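Local coordinates for protein DNA polymerase III, beta subunit (Thermotoga maritima, PDB 1VPK) that probably tethers DNA polymerase to its template as a processivity factor, a sliding clamp that forms a ring-shaped head-to-tail homodimer around DNA, at residues Glu21-Lys25 with Ala67-Ala71; Ile41-Leu46 with Pro123-Pro128; Cys57-Leu61 with Phe127-Thr131; Phe203-Ser209 with Met245-Ala250. One frame throughout, in Å; residues are numbered along the deposited sequence. Where two conformers were deposited one is given.

In the fold
Three of the four contacts lie within the N-terminal domain of this sliding clamp and the fourth in the central domain. Contacts 2 and 3, with centres 8 Å apart, share Phe127 and Pro128 and rest on the adjacent strands 44-50 and 53-59, so the one loop is held by both. Contact 1 sits about 17 Å from contact 3, centre to centre, where helix 19-29 packs on residues at and beyond strand 63-68, the next strand of that sheet. Strand 241-246 of contact 4 pairs with strand 63-68, carrying the sheet across from one domain to the other. Contacts 3 and 4, centres 16 Å apart, are bridged by a salt bridge from Lys208 NZ to Asp60 OD2 (2.9 Å).

Contact 1 of 4, residues Glu21-Lys25 with Ala67-Ala71; sequences ELKDK and ATVNA
Glu21 and Lys25, one turn apart on helix 19-29, reach together to the backbone of Thr68 and Asn70. The Glu21 side chain leaves with CG anti to the backbone N (chi1 176°) and bends at chi2, which brings OE2 to within 2.9 Å of Asn70 N. The hydrogen bond is nearly straight (172°), although the donor comes from above the carboxylate plane. The same oxygen is met on its syn side, 23° out of that plane, by Lys25 NZ at 2.5 Å, a salt bridge within the helix, so OE2 accepts from two donors. Lys25 curls through bends at chi2 and chi4, and its NZ also donates to Thr68 O at 2.9 Å. In sliding clamps the helices line the inner surface of the ring and the sheets form its outside; here helix 19-29 meets residues 67-71 at and beyond strand 63-68. The aliphatic parts also touch: Lys25 CD lies 3.9 Å from Ala67 CB, while Glu21 CG runs past Val69 CG1 in the opposite direction. Replacing Glu21 by alanine would probably leave Asn70 N without this acceptor and cost Lys25 NZ one of its two carboxylate partners. Asp240, just ahead of strand 241-246, is the other.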
loop_
_atom_site.group_PDB
_atom_site.type_symbol
_atom_site.label_atom_id
_atom_site.label_comp_id
_atom_site.label_asym_id
_atom_site.label_seq_id
_atom_site.Cartn_x
_atom_site.Cartn_y
_atom_site.Cartn_z
ATOM N N GLU A 21 15.123 15.770 17.289
ATOM C CA GLU A 21 16.528 15.291 17.268
ATOM C C GLU A 21 16.642 13.793 17.501
ATOM O O GLU A 21 17.366 13.106 16.776
ATOM C CB GLU A 21 17.357 16.027 18.303
ATOM C CG GLU A 21 18.799 15.556 18.443
ATOM C CD GLU A 21 19.695 15.759 17.219
ATOM O OE1 GLU A 21 19.333 16.461 16.240
ATOM O OE2 GLU A 21 20.838 15.265 17.283
ATOM N N LEU A 22 15.974 13.293 18.548
ATOM C CA LEU A 22 15.996 11.898 18.845
ATOM C C LEU A 22 15.440 11.102 17.694
ATOM O O LEU A 22 15.987 10.053 17.347
ATOM C CB LEU A 22 15.182 11.599 20.144
ATOM C CG LEU A 22 15.251 10.174 20.670
ATOM C CD1 LEU A 22 16.689 9.787 21.069
ATOM C CD2 LEU A 22 14.272 9.993 21.867
ATOM N N LYS A 23 14.292 11.519 17.180
ATOM C CA LYS A 23 13.660 10.872 16.028
ATOM C C LYS A 23 14.584 10.800 14.794
ATOM O O LYS A 23 14.730 9.753 14.146
ATOM C CB LYS A 23 12.405 11.652 15.663
ATOM C CG LYS A 23 11.509 10.960 14.640
ATOM C CD LYS A 23 10.115 11.662 14.563
ATOM C CE LYS A 23 10.186 13.097 14.029
ATOM N NZ LYS A 23 8.821 13.752 13.847
ATOM N N ASP A 24 15.175 11.943 14.454
ATOM C CA ASP A 24 16.128 12.064 13.334
ATOM C C ASP A 24 17.333 11.116 13.487
ATOM O O ASP A 24 17.690 10.391 12.556
ATOM C CB ASP A 24 16.581 13.527 13.211
ATOM C CG ASP A 24 15.452 14.460 12.771
ATOM O OD1 ASP A 24 14.270 14.018 12.725
ATOM O OD2 ASP A 24 15.749 15.644 12.472
ATOM N N LYS A 25 17.953 11.084 14.662
ATOM C CA LYS A 25 19.130 10.206 14.863
ATOM C C LYS A 25 18.823 8.701 14.903
ATOM O O LYS A 25 19.600 7.879 14.387
ATOM C CB LYS A 25 19.934 10.656 16.107
ATOM C CG LYS A 25 20.455 12.096 15.955
ATOM C CD LYS A 25 21.646 12.117 14.942
ATOM C CE LYS A 25 22.027 13.496 14.412
ATOM N NZ LYS A 25 22.341 14.574 15.348
ATOM N N ALA A 67 25.971 7.886 15.579
ATOM C CA ALA A 67 25.286 9.157 15.534
ATOM C C ALA A 67 25.460 9.885 16.865
ATOM O O ALA A 67 25.125 9.356 17.966
ATOM C CB ALA A 67 23.825 8.902 15.247
ATOM N N THR A 68 25.995 11.100 16.789
ATOM C CA THR A 68 26.095 11.954 17.963
ATOM C C THR A 68 24.752 12.707 18.122
ATOM O O THR A 68 24.268 13.337 17.177
ATOM C CB THR A 68 27.303 12.853 17.840
ATOM O OG1 THR A 68 28.468 12.017 17.749
ATOM C CG2 THR A 68 27.464 13.760 19.048
ATOM N N VAL A 69 24.128 12.556 19.298
ATOM C CA VAL A 69 22.836 13.165 19.573
ATOM C C VAL A 69 23.092 14.521 20.247
ATOM O O VAL A 69 23.831 14.635 21.244
ATOM C CB VAL A 69 21.958 12.263 20.451
ATOM C CG1 VAL A 69 20.526 12.814 20.546
ATOM C CG2 VAL A 69 21.903 10.867 19.868
ATOM N N ASN A 70 22.542 15.556 19.660
ATOM C CA ASN A 70 22.658 16.905 20.237
ATOM C C ASN A 70 21.538 17.139 21.227
ATOM O O ASN A 70 20.434 17.464 20.840
ATOM C CB ASN A 70 22.611 17.923 19.132
ATOM C CG ASN A 70 23.755 17.763 18.194
ATOM O OD1 ASN A 70 24.918 17.714 18.649
ATOM N ND2 ASN A 70 23.464 17.655 16.874
ATOM N N ALA A 71 21.836 16.908 22.501
ATOM C CA ALA A 71 20.874 17.068 23.614
ATOM C C ALA A 71 21.107 18.353 24.381
ATOM O O ALA A 71 22.148 18.975 24.285
ATOM C CB ALA A 71 20.961 15.889 24.549
#

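Contact 2 of 4, residues Ile41-Leu46 with Pro123-Pro128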
loop_
_atom_site.group_PDB
_atom_site.type_symbol
_atom_site.label_atom_id
_atom_site.label_comp_id
_atom_site.label_asym_id
_atom_site.label_seq_id
_atom_site.Cartn_x
_atom_site.Cartn_y
_atom_site.Cartn_z
ATOM N N ILE A 41 21.053 -8.869 19.584
ATOM C CA ILE A 41 21.749 -7.692 20.038
ATOM C C ILE A 41 22.027 -6.672 18.928
ATOM O O ILE A 41 21.865 -5.461 19.128
ATOM C CB ILE A 41 23.092 -8.101 20.701
ATOM C CG1 ILE A 41 23.867 -6.852 21.102
ATOM C CG2 ILE A 41 23.954 -8.923 19.777
ATOM C CD1 ILE A 41 24.614 -7.051 22.360
ATOM N N LEU A 42 22.418 -7.172 17.746
ATOM C CA LEU A 42 22.642 -6.317 16.592
ATOM C C LEU A 42 21.368 -5.861 15.872
ATOM O O LEU A 42 21.448 -5.010 14.974
ATOM C CB LEU A 42 23.599 -6.959 15.617
ATOM C CG LEU A 42 24.976 -7.324 16.211
ATOM C CD1 LEU A 42 25.962 -7.691 15.112
ATOM C CD2 LEU A 42 25.561 -6.189 16.992
ATOM N N ALA A 43 20.211 -6.349 16.312
ATOM C CA ALA A 43 18.937 -5.843 15.841
ATOM C C ALA A 43 18.469 -4.715 16.762
ATOM O O ALA A 43 17.343 -4.171 16.597
ATOM C CB ALA A 43 17.910 -7.011 15.753
ATOM N N GLY A 44 19.329 -4.341 17.736
ATOM C CA GLY A 44 19.089 -3.203 18.603
ATOM C C GLY A 44 20.057 -2.039 18.402
ATOM O O GLY A 44 21.143 -2.208 17.797
ATOM N N PHE A 45 19.646 -0.854 18.903
ATOM C CA PHE A 45 20.498 0.331 18.955
ATOM C C PHE A 45 21.336 0.310 20.204
ATOM O O PHE A 45 20.819 0.079 21.320
ATOM C CB PHE A 45 19.671 1.635 19.009
ATOM C CG PHE A 45 18.834 1.852 17.815
ATOM C CD1 PHE A 45 19.400 2.349 16.654
ATOM C CD2 PHE A 45 17.486 1.611 17.854
ATOM C CE1 PHE A 45 18.630 2.577 15.521
ATOM C CE2 PHE A 45 16.692 1.816 16.715
ATOM C CZ PHE A 45 17.279 2.267 15.541
ATOM N N LEU A 46 22.611 0.610 20.054
ATOM C CA LEU A 46 23.426 0.979 21.206
ATOM C C LEU A 46 23.125 2.427 21.609
ATOM O O LEU A 46 23.250 3.322 20.792
ATOM C CB LEU A 46 24.924 0.854 20.876
ATOM C CG LEU A 46 25.880 1.231 22.019
ATOM C CD1 LEU A 46 25.923 0.188 23.048
ATOM C CD2 LEU A 46 27.257 1.449 21.491
ATOM N N PRO A 123 22.199 -6.092 27.239
ATOM C CA PRO A 123 23.613 -5.864 27.494
ATOM C C PRO A 123 24.321 -5.373 26.309
ATOM O O PRO A 123 24.015 -5.793 25.190
ATOM C CB PRO A 123 24.132 -7.281 27.830
ATOM C CG PRO A 123 22.946 -7.989 28.279
ATOM C CD PRO A 123 21.865 -7.521 27.424
ATOM N N ALA A 124 25.261 -4.458 26.500
ATOM C CA ALA A 124 26.009 -3.941 25.352
ATOM C C ALA A 124 27.409 -4.532 25.273
ATOM O O ALA A 124 28.153 -4.186 24.383
ATOM C CB ALA A 124 26.109 -2.426 25.418
ATOM N N ASP A 125 27.762 -5.436 26.177
ATOM C CA ASP A 125 29.134 -5.900 26.219
ATOM C C ASP A 125 29.578 -6.631 24.980
ATOM O O ASP A 125 30.759 -6.741 24.761
ATOM C CB ASP A 125 29.463 -6.671 27.495
ATOM C CG ASP A 125 28.556 -7.861 27.735
ATOM O OD1 ASP A 125 27.341 -7.680 27.923
ATOM O OD2 ASP A 125 29.080 -8.989 27.761
ATOM N N GLU A 126 28.665 -7.071 24.127
ATOM C CA GLU A 126 29.051 -7.667 22.842
ATOM C C GLU A 126 28.730 -6.799 21.649
ATOM O O GLU A 126 28.911 -7.226 20.496
ATOM C CB GLU A 126 28.413 -9.048 22.693
ATOM C CG GLU A 126 29.103 -10.086 23.538
ATOM C CD GLU A 126 28.301 -11.364 23.757
ATOM O OE1 GLU A 126 27.196 -11.527 23.189
ATOM O OE2 GLU A 126 28.783 -12.201 24.522
ATOM N N PHE A 127 28.278 -5.565 21.903
ATOM C CA PHE A 127 28.105 -4.609 20.856
ATOM C C PHE A 127 29.462 -3.929 20.561
ATOM O O PHE A 127 30.049 -3.294 21.424
ATOM C CB PHE A 127 27.053 -3.556 21.219
ATOM C CG PHE A 127 26.576 -2.800 20.066
ATOM C CD1 PHE A 127 27.354 -1.778 19.507
ATOM C CD2 PHE A 127 25.348 -3.073 19.505
ATOM C CE1 PHE A 127 26.913 -1.068 18.421
ATOM C CE2 PHE A 127 24.914 -2.363 18.435
ATOM C CZ PHE A 127 25.701 -1.365 17.889
ATOM N N PRO A 128 29.943 -4.062 19.353
ATOM C CA PRO A 128 31.293 -3.598 19.041
ATOM C C PRO A 128 31.474 -2.072 18.893
ATOM O O PRO A 128 30.526 -1.338 18.626
ATOM C CB PRO A 128 31.537 -4.254 17.710
ATOM C CG PRO A 128 30.188 -4.240 17.064
ATOM C CD PRO A 128 29.272 -4.628 18.164
#
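One face of the Phe127 ring is covered by Leu46, whose CB stands over the ring centre, 3.7 Å from the centroid and 11° off the normal, a CH-pi contact. The ring edge carries two backbone oxygens near its plane, those of Gly44 and Ile41, with Gly44 O 3.8 Å from Phe127 CE2. Leu42 comes in obliquely instead, its CD2 4.0 Å from Phe127 CD2, and the same methyl also reaches the Pro128 ring at CD. A chi1 of -164° swings the phenyl group away from the backbone N and toward strand 44-50. The loop itself is shaped by a type I beta turn from Ala124 to Phe127, closed by the bond from Phe127 N to Ala124 O (2.8 Å). This turn belongs to the connection that follows strand 115-120 in the N-terminal domain of the clamp, and it packs on the short 3-10 segment 41-43 and the start of strand 44-50. Leu46 branches over two partners: CD2 lies by the ring at CD1, while CD1 touches Ala124 CB at 3.5 Å. On the other flank Ile41 extends CD1 to the turn, reaching Pro123 O at 3.2 Å. Arg79 NH2 donates to Phe127 O from strand 78-83.

Contact 3 of 4, residues Cys57-Leu61 with Phe127-Thr131; sequences CATDL and FPEIT
Ile130 and Phe127 both lean on Cys57 CB, from the loop between strands 115-120 and 137-142, in the N-terminal domain of the clamp. Residues 127-130 run almost at right angles to residues 57-61 (93°), and Phe127, Pro128 and Ile130 fall on overlapping parts of that segment. Ile130 extends along its CG1 branch, chi2 174°, and puts CD1 3.8 Å from Cys57 CB and 3.6 Å from Ala58 O. The same methyl approaches Thr59 CB, so one terminal group spans three successive strand residues. Phe127 reaches Cys57 from its CE1 corner at 4.0 Å, and Ala58 CA lies at the ring edge, in plane, near CZ. Thr59 slides past the phenyl ring in the opposite direction, with its CG2 methyl oblique to it and 3.9 Å from Phe127 CZ. That methyl points at CG of the Pro128 pyrrolidine ring, again at 3.9 Å. Leu61 crosses the proline at about a right angle and adds CD2 to the same CG. Thr59 turns its hydroxyl to the side opposite the backbone N, which leaves the methyl to face the loop. This hydroxyl takes part in a hydrogen bond with Thr63 O, and it closes an ST turn by accepting from Leu61 N, with Thr59 OG1 2.9 Å from that nitrogen and an angle of 157°.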
loop_
_atom_site.group_PDB
_atom_site.type_symbol
_atom_site.label_atom_id
_atom_site.label_comp_id
_atom_site.label_asym_id
_atom_site.label_seq_id
_atom_site.Cartn_x
_atom_site.Cartn_y
_atom_site.Cartn_z
ATOM N N CYS A 57 24.119 4.108 18.239
ATOM C CA CYS A 57 24.800 3.307 17.197
ATOM C C CYS A 57 23.964 2.123 16.700
ATOM O O CYS A 57 23.083 1.600 17.412
ATOM C CB CYS A 57 26.124 2.780 17.703
ATOM S SG CYS A 57 27.244 4.051 18.351
ATOM N N ALA A 58 24.264 1.691 15.489
ATOM C CA ALA A 58 23.683 0.444 14.961
ATOM C C ALA A 58 24.723 -0.170 14.038
ATOM O O ALA A 58 25.485 0.558 13.367
ATOM C CB ALA A 58 22.475 0.749 14.201
ATOM N N THR A 59 24.782 -1.494 14.019
ATOM C CA THR A 59 25.611 -2.188 13.063
ATOM C C THR A 59 25.053 -3.574 12.796
ATOM O O THR A 59 24.427 -4.187 13.667
ATOM C CB THR A 59 27.056 -2.303 13.565
ATOM O OG1 THR A 59 27.891 -2.803 12.509
ATOM C CG2 THR A 59 27.189 -3.280 14.776
ATOM N N ASP A 60 25.362 -4.072 11.620
ATOM C CA ASP A 60 25.258 -5.485 11.291
ATOM C C ASP A 60 26.604 -6.112 11.001
ATOM O O ASP A 60 26.671 -7.153 10.403
ATOM C CB ASP A 60 24.359 -5.658 10.077
ATOM C CG ASP A 60 24.910 -5.009 8.827
ATOM O OD1 ASP A 60 26.092 -4.603 8.790
ATOM O OD2 ASP A 60 24.137 -4.902 7.851
ATOM N N LEU A 61 27.680 -5.487 11.433
ATOM C CA LEU A 61 29.049 -5.956 11.197
ATOM C C LEU A 61 29.611 -5.688 9.792
ATOM O O LEU A 61 30.825 -5.837 9.560
ATOM C CB LEU A 61 29.236 -7.447 11.562
ATOM C CG LEU A 61 28.808 -7.917 12.978
ATOM C CD1 LEU A 61 29.296 -9.294 13.192
ATOM C CD2 LEU A 61 29.364 -7.007 14.045
ATOM N N PHE A 127 28.278 -5.565 21.903
ATOM C CA PHE A 127 28.105 -4.609 20.856
ATOM C C PHE A 127 29.462 -3.929 20.561
ATOM O O PHE A 127 30.049 -3.294 21.424
ATOM C CB PHE A 127 27.053 -3.556 21.219
ATOM C CG PHE A 127 26.576 -2.800 20.066
ATOM C CD1 PHE A 127 27.354 -1.778 19.507
ATOM C CD2 PHE A 127 25.348 -3.073 19.505
ATOM C CE1 PHE A 127 26.913 -1.068 18.421
ATOM C CE2 PHE A 127 24.914 -2.363 18.435
ATOM C CZ PHE A 127 25.701 -1.365 17.889
ATOM N N PRO A 128 29.943 -4.062 19.353
ATOM C CA PRO A 128 31.293 -3.598 19.041
ATOM C C PRO A 128 31.474 -2.072 18.893
ATOM O O PRO A 128 30.526 -1.338 18.626
ATOM C CB PRO A 128 31.537 -4.254 17.710
ATOM C CG PRO A 128 30.188 -4.240 17.064
ATOM C CD PRO A 128 29.272 -4.628 18.164
ATOM N N GLU A 129 32.709 -1.609 19.061
ATOM C CA GLU A 129 33.069 -0.215 18.743
ATOM C C GLU A 129 32.987 0.013 17.236
ATOM O O GLU A 129 33.472 -0.807 16.456
ATOM C CB GLU A 129 34.505 0.109 19.221
ATOM C CG GLU A 129 34.628 0.341 20.721
ATOM C CD GLU A 129 33.848 1.580 21.192
ATOM O OE1 GLU A 129 33.480 2.423 20.333
ATOM O OE2 GLU A 129 33.606 1.710 22.413
ATOM N N ILE A 130 32.367 1.121 16.825
ATOM C CA ILE A 130 32.272 1.461 15.411
ATOM C C ILE A 130 33.338 2.523 15.125
ATOM O O ILE A 130 33.316 3.617 15.704
ATOM C CB ILE A 130 30.889 1.954 15.066
ATOM C CG1 ILE A 130 29.868 0.823 15.346
ATOM C CG2 ILE A 130 30.848 2.458 13.597
ATOM C CD1 ILE A 130 28.488 1.279 15.163
ATOM N N THR A 131 34.286 2.193 14.266
ATOM C CA THR A 131 35.364 3.138 13.962
ATOM C C THR A 131 35.473 3.448 12.469
ATOM O O THR A 131 35.139 2.612 11.615
ATOM C CB THR A 131 36.732 2.670 14.464
ATOM O OG1 THR A 131 37.192 1.582 13.657
ATOM C CG2 THR A 131 36.675 2.245 15.945
#

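Contact 4 of 4, residues Phe203-Ser209 with Met245-Ala250; sequences FLLSLKS and MRVVDA
A strand-to-helix junction of the central domain, where strand 201-206 runs into helix 207-218, meets strand 241-246 and the residues that follow it. One direct backbone bond joins them, Val248 N to Leu204 O, at 2.7 Å and 178°. Water 1 continues the pairing by accepting from Leu204 N and donating to Val248 O. Water 2 likewise accepts from Ser206 N and donates to Arg246 O, and it lies 2.8 Å from Ser209 OG. Ser206 is the N-cap, its OG accepting from Ser209 N at 3.0 Å; Ser206 OG also bonds to Glu62 OE1, and Ser209 OG to Thr63 OG1. Leu204 crosses Val248 obliquely, CD2 to CB 3.6 Å, while Val248 CG2 presses on Ser206 N. On the other flank Leu205 CD2 touches both Val247 CG2 and Met245 CB. Met245, bent at chi3 (-64°), lays CG and SD along Ser209 CB, CG being 3.7 Å away, and turns CE toward Leu205 CD1. Without the thioether, as with an alanine here, a gap is likely to open beside Ser209 CB and Leu205 CD1 to lose its SD and CE contacts. Around this junction, strand 168-174 pairs with strand 201-206, Val213 of helix 207-218 touches Met245, and Val234 of strand 233-237 backs Leu205 and Val247.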
loop_
_atom_site.group_PDB
_atom_site.type_symbol
_atom_site.label_atom_id
_atom_site.label_comp_id
_atom_site.label_asym_id
_atom_site.label_seq_id
_atom_site.Cartn_x
_atom_site.Cartn_y
_atom_site.Cartn_z
ATOM N N PHE A 203 35.309 0.819 -5.828
ATOM C CA PHE A 203 34.923 -0.135 -4.809
ATOM C C PHE A 203 33.432 -0.502 -4.975
ATOM O O PHE A 203 32.643 0.261 -5.523
ATOM C CB PHE A 203 35.174 0.443 -3.418
ATOM C CG PHE A 203 34.613 1.840 -3.201
ATOM C CD1 PHE A 203 33.282 2.022 -2.791
ATOM C CD2 PHE A 203 35.437 2.967 -3.379
ATOM C CE1 PHE A 203 32.768 3.291 -2.589
ATOM C CE2 PHE A 203 34.940 4.247 -3.159
ATOM C CZ PHE A 203 33.613 4.421 -2.782
ATOM N N LEU A 204 33.065 -1.668 -4.459
ATOM C CA LEU A 204 31.680 -2.113 -4.440
ATOM C C LEU A 204 31.149 -2.022 -3.003
ATOM O O LEU A 204 31.772 -2.517 -2.075
ATOM C CB LEU A 204 31.625 -3.545 -4.928
ATOM C CG LEU A 204 30.271 -4.247 -5.007
ATOM C CD1 LEU A 204 29.312 -3.607 -5.939
ATOM C CD2 LEU A 204 30.474 -5.714 -5.364
ATOM N N LEU A 205 30.032 -1.334 -2.822
ATOM C CA LEU A 205 29.321 -1.375 -1.551
ATOM C C LEU A 205 28.048 -2.194 -1.745
ATOM O O LEU A 205 27.387 -2.116 -2.812
ATOM C CB LEU A 205 28.998 0.041 -1.063
ATOM C CG LEU A 205 30.178 0.988 -0.760
ATOM C CD1 LEU A 205 29.641 2.341 -0.365
ATOM C CD2 LEU A 205 31.153 0.434 0.316
ATOM N N SER A 206 27.717 -2.984 -0.729
ATOM C CA SER A 206 26.564 -3.898 -0.738
ATOM C C SER A 206 25.270 -3.111 -0.840
ATOM O O SER A 206 25.224 -1.907 -0.520
ATOM C CB SER A 206 26.516 -4.787 0.527
ATOM O OG SER A 206 26.001 -4.072 1.676
ATOM N N LEU A 207 24.205 -3.786 -1.264
ATOM C CA LEU A 207 22.921 -3.132 -1.361
ATOM C C LEU A 207 22.441 -2.669 0.011
ATOM O O LEU A 207 21.941 -1.546 0.130
ATOM C CB LEU A 207 21.902 -4.059 -2.011
ATOM C CG LEU A 207 20.493 -3.502 -2.259
ATOM C CD1 LEU A 207 20.526 -2.192 -3.012
ATOM C CD2 LEU A 207 19.730 -4.540 -3.006
ATOM N N LYS A 208 22.639 -3.496 1.043
ATOM C CA LYS A 208 22.284 -3.104 2.405
ATOM C C LYS A 208 23.052 -1.832 2.859
ATOM O O LYS A 208 22.465 -0.933 3.444
ATOM C CB LYS A 208 22.440 -4.255 3.404
ATOM C CG LYS A 208 22.069 -3.795 4.829
ATOM C CD LYS A 208 21.158 -4.670 5.619
ATOM C CE LYS A 208 21.043 -4.148 7.075
ATOM N NZ LYS A 208 21.258 -5.200 8.036
ATOM N N SER A 209 24.337 -1.738 2.521
ATOM C CA SER A 209 25.133 -0.575 2.860
ATOM C C SER A 209 24.594 0.664 2.149
ATOM O O SER A 209 24.447 1.715 2.747
ATOM C CB SER A 209 26.601 -0.787 2.506
ATOM O OG SER A 209 27.247 -1.658 3.405
ATOM N N MET A 245 31.394 1.475 6.162
ATOM C CA MET A 245 30.928 0.274 5.475
ATOM C C MET A 245 32.104 -0.512 4.978
ATOM O O MET A 245 32.982 0.060 4.328
ATOM C CB MET A 245 30.076 0.676 4.290
ATOM C CG MET A 245 28.805 1.308 4.664
ATOM S SD MET A 245 28.150 2.498 3.490
ATOM C CE MET A 245 29.421 3.795 3.517
ATOM N N ARG A 246 32.137 -1.818 5.242
ATOM C CA ARG A 246 33.173 -2.672 4.633
ATOM C C ARG A 246 32.840 -2.908 3.193
ATOM O O ARG A 246 31.721 -3.243 2.844
ATOM C CB ARG A 246 33.336 -4.024 5.326
ATOM C CG ARG A 246 33.831 -3.893 6.806
ATOM C CD ARG A 246 33.749 -5.230 7.573
ATOM N NE ARG A 246 34.437 -6.337 6.882
ATOM C CZ ARG A 246 35.743 -6.606 6.986
ATOM N NH1 ARG A 246 36.539 -5.845 7.736
ATOM N NH2 ARG A 246 36.263 -7.642 6.335
ATOM N N VAL A 247 33.862 -2.776 2.363
ATOM C CA VAL A 247 33.754 -2.884 0.918
ATOM C C VAL A 247 33.434 -4.328 0.502
ATOM O O VAL A 247 33.810 -5.235 1.204
ATOM C CB VAL A 247 35.105 -2.317 0.380
ATOM C CG1 VAL A 247 35.797 -3.191 -0.599
ATOM C CG2 VAL A 247 34.896 -0.888 0.006
ATOM N N VAL A 248 32.699 -4.568 -0.572
ATOM C CA VAL A 248 32.440 -5.963 -0.912
ATOM C C VAL A 248 33.704 -6.669 -1.476
ATOM O O VAL A 248 34.367 -6.159 -2.366
ATOM C CB VAL A 248 31.262 -6.122 -1.849
ATOM C CG1 VAL A 248 31.016 -7.591 -2.138
ATOM C CG2 VAL A 248 30.013 -5.480 -1.225
ATOM N N ASP A 249 34.009 -7.843 -0.957
ATOM C CA ASP A 249 35.135 -8.621 -1.454
ATOM C C ASP A 249 34.757 -9.422 -2.705
ATOM O O ASP A 249 34.738 -10.653 -2.698
ATOM C CB ASP A 249 35.615 -9.547 -0.374
ATOM C CG ASP A 249 36.849 -10.280 -0.764
ATOM O OD1 ASP A 249 37.429 -9.970 -1.827
ATOM O OD2 ASP A 249 37.235 -11.169 -0.010
ATOM N N ALA A 250 34.431 -8.713 -3.768
ATOM C CA ALA A 250 34.027 -9.351 -4.983
ATOM C C ALA A 250 34.360 -8.392 -6.081
ATOM O O ALA A 250 34.369 -7.171 -5.876
ATOM C CB ALA A 250 32.537 -9.648 -4.955
HETATM O O HOH W 1 34.909 -3.722 -3.612
HETATM O O HOH W 2 29.263 -2.851 1.873
#